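Local coordinates for uncharacterized protein AbaSI (Acinetobacter baumannii, PDB 4PAR) that recognises DNA carrying 5-hydroxymethylcytosine and cleaves it as a modification-dependent restriction endonuclease, at residues 83-87 with 97-103. The protein carries 3 engineered substitutions. Residues are numbered along the deposited sequence; the frame is centred on the assembly and turned at random.
Sequences SKMEY and YSISQTE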
loop_
_atom_site.group_PDB
_atom_site.type_symbol
_atom_site.label_atom_id
_atom_site.label_comp_id
_atom_site.label_asym_id
_atom_site.label_seq_id
_atom_site.Cartn_x
_atom_site.Cartn_y
_atom_site.Cartn_z
ATOM N N SER F 83 -14.097 -0.060 14.002
ATOM C CA SER F 83 -13.495 -1.365 14.011
ATOM C C SER F 83 -14.375 -2.354 13.300
ATOM O O SER F 83 -15.578 -2.220 13.268
ATOM C CB SER F 83 -13.273 -1.827 15.439
ATOM O OG SER F 83 -14.481 -2.280 15.989
ATOM N N LYS F 84 -13.739 -3.360 12.735
ATOM C CA LYS F 84 -14.410 -4.448 12.038
ATOM C C LYS F 84 -14.936 -5.463 13.044
ATOM O O LYS F 84 -15.608 -6.429 12.678
ATOM C CB LYS F 84 -13.449 -5.113 11.049
ATOM C CG LYS F 84 -12.704 -4.123 10.156
ATOM C CD LYS F 84 -11.573 -4.790 9.386
ATOM C CE LYS F 84 -10.789 -3.783 8.555
ATOM N NZ LYS F 84 -9.715 -4.442 7.758
ATOM N N MET F 85 -14.637 -5.230 14.319
ATOM C CA MET F 85 -14.998 -6.174 15.364
ATOM C C MET F 85 -16.482 -6.135 15.696
ATOM O O MET F 85 -17.221 -5.276 15.212
ATOM C CB MET F 85 -14.182 -5.896 16.628
ATOM C CG MET F 85 -12.674 -5.969 16.415
ATOM S SD MET F 85 -11.724 -5.144 17.707
ATOM C CE MET F 85 -11.927 -6.269 19.077
ATOM N N GLU F 86 -16.897 -7.070 16.544
ATOM C CA GLU F 86 -18.269 -7.151 17.024
ATOM C C GLU F 86 -18.302 -7.856 18.378
ATOM O O GLU F 86 -17.509 -8.768 18.643
ATOM C CB GLU F 86 -19.168 -7.863 16.007
ATOM C CG GLU F 86 -18.752 -9.281 15.657
ATOM C CD GLU F 86 -19.633 -9.900 14.580
ATOM O OE1 GLU F 86 -20.208 -9.143 13.768
ATOM O OE2 GLU F 86 -19.757 -11.143 14.547
ATOM N N TYR F 87 -19.239 -7.434 19.221
ATOM C CA TYR F 87 -19.299 -7.862 20.614
ATOM C C TYR F 87 -20.353 -8.938 20.786
ATOM O O TYR F 87 -21.545 -8.673 20.635
ATOM C CB TYR F 87 -19.601 -6.663 21.519
ATOM C CG TYR F 87 -19.383 -6.898 22.997
ATOM C CD1 TYR F 87 -18.141 -7.283 23.480
ATOM C CD2 TYR F 87 -20.410 -6.703 23.914
ATOM C CE1 TYR F 87 -17.930 -7.488 24.830
ATOM C CE2 TYR F 87 -20.209 -6.905 25.268
ATOM C CZ TYR F 87 -18.963 -7.294 25.719
ATOM O OH TYR F 87 -18.739 -7.497 27.061
ATOM N N TYR F 97 -14.921 -10.674 21.964
ATOM C CA TYR F 97 -14.845 -9.853 20.761
ATOM C C TYR F 97 -14.434 -10.681 19.566
ATOM O O TYR F 97 -13.445 -11.407 19.625
ATOM C CB TYR F 97 -13.854 -8.703 20.940
ATOM C CG TYR F 97 -14.176 -7.754 22.068
ATOM C CD1 TYR F 97 -13.778 -8.036 23.367
ATOM C CD2 TYR F 97 -14.861 -6.567 21.833
ATOM C CE1 TYR F 97 -14.057 -7.174 24.402
ATOM C CE2 TYR F 97 -15.146 -5.696 22.865
ATOM C CZ TYR F 97 -14.741 -6.007 24.150
ATOM O OH TYR F 97 -15.011 -5.158 25.195
ATOM N N SER F 98 -15.181 -10.554 18.476
ATOM C CA SER F 98 -14.922 -11.353 17.288
ATOM C C SER F 98 -14.913 -10.491 16.033
ATOM O O SER F 98 -15.109 -9.285 16.102
ATOM C CB SER F 98 -15.963 -12.462 17.165
ATOM O OG SER F 98 -17.272 -11.927 17.230
ATOM N N ILE F 99 -14.678 -11.116 14.886
ATOM C CA ILE F 99 -14.637 -10.402 13.619
ATOM C C ILE F 99 -15.765 -10.887 12.725
ATOM O O ILE F 99 -16.106 -12.070 12.746
ATOM C CB ILE F 99 -13.294 -10.611 12.901
ATOM C CG1 ILE F 99 -12.137 -10.469 13.887
ATOM C CG2 ILE F 99 -13.141 -9.642 11.741
ATOM C CD1 ILE F 99 -12.085 -9.120 14.570
ATOM N N SER F 100 -16.349 -9.984 11.944
ATOM C CA SER F 100 -17.381 -10.373 10.985
ATOM C C SER F 100 -16.834 -11.394 9.991
ATOM O O SER F 100 -15.703 -11.264 9.521
ATOM C CB SER F 100 -17.925 -9.147 10.249
ATOM O OG SER F 100 -16.906 -8.183 10.033
ATOM N N GLN F 101 -17.640 -12.410 9.685
ATOM C CA GLN F 101 -17.230 -13.500 8.794
ATOM C C GLN F 101 -16.747 -12.999 7.439
ATOM O O GLN F 101 -15.922 -13.642 6.792
ATOM C CB GLN F 101 -18.379 -14.492 8.591
ATOM C CG GLN F 101 -18.616 -15.446 9.757
ATOM C CD GLN F 101 -19.361 -14.804 10.918
ATOM O OE1 GLN F 101 -19.207 -13.614 11.197
ATOM N NE2 GLN F 101 -20.181 -15.596 11.600
ATOM N N THR F 102 -17.271 -11.852 7.016
ATOM C CA THR F 102 -16.824 -11.212 5.784
ATOM C C THR F 102 -15.366 -10.767 5.902
ATOM O O THR F 102 -14.589 -10.898 4.955
ATOM C CB THR F 102 -17.711 -10.000 5.423
ATOM O OG1 THR F 102 -17.885 -9.166 6.576
ATOM C CG2 THR F 102 -19.075 -10.466 4.932
ATOM N N GLU F 103 -14.997 -10.247 7.069
ATOM C CA GLU F 103 -13.622 -9.824 7.305
ATOM C C GLU F 103 -12.767 -10.991 7.791
ATOM O O GLU F 103 -11.543 -10.897 7.844
ATOM C CB GLU F 103 -13.575 -8.677 8.319
ATOM C CG GLU F 103 -14.475 -7.489 7.986
ATOM C CD GLU F 103 -13.862 -6.534 6.974
ATOM O OE1 GLU F 103 -13.284 -7.004 5.971
ATOM O OE2 GLU F 103 -13.960 -5.306 7.185
#
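Y87 sets CD1 of its ring over one face of the Y97 ring, displaced toward the rim, with Y87 CD1 3.4 Å from Y97 CE2. The two planes are inclined at 48°. K23 makes a cation-pi contact with Y97, whose OH is hydrogen-bonded by the backbone N of E75 and G76, while H77 meets the Y87 ring edge-to-face. The methyl CE of M85 reaches the base of the Y97 ring obliquely, 3.6 Å from Y97 CB, because the thioether chain bends at its last torsion (chi3 73°). M85 CG also touches I99 CD1. The backbone they rise from is a short antiparallel hairpin whose one hydrogen-bonded pair is E86 with S98. The bond from S98 N to E86 O, 2.9 Å, is nearly straight, whereas the return bond from E86 N to S98 O is more bent (138° at the hydrogen). E86 and S98 point to the same face, where E86 CG packs against S98 OG; K56 bridges both, through a salt bridge to E86 OE2 and a hydrogen bond to S98 OG. Farther along, the extended chain of K84 crosses E103 at about a right angle, bringing K84 CD 3.3 Å from E103 OE2. I99 pairs through its backbone with I57, and M85 and I99 both pack on L59 of strand 57-64, so the hairpin sits beside the central sheet of the endonuclease-like domain, strand 97-99 leading into helix 101-104.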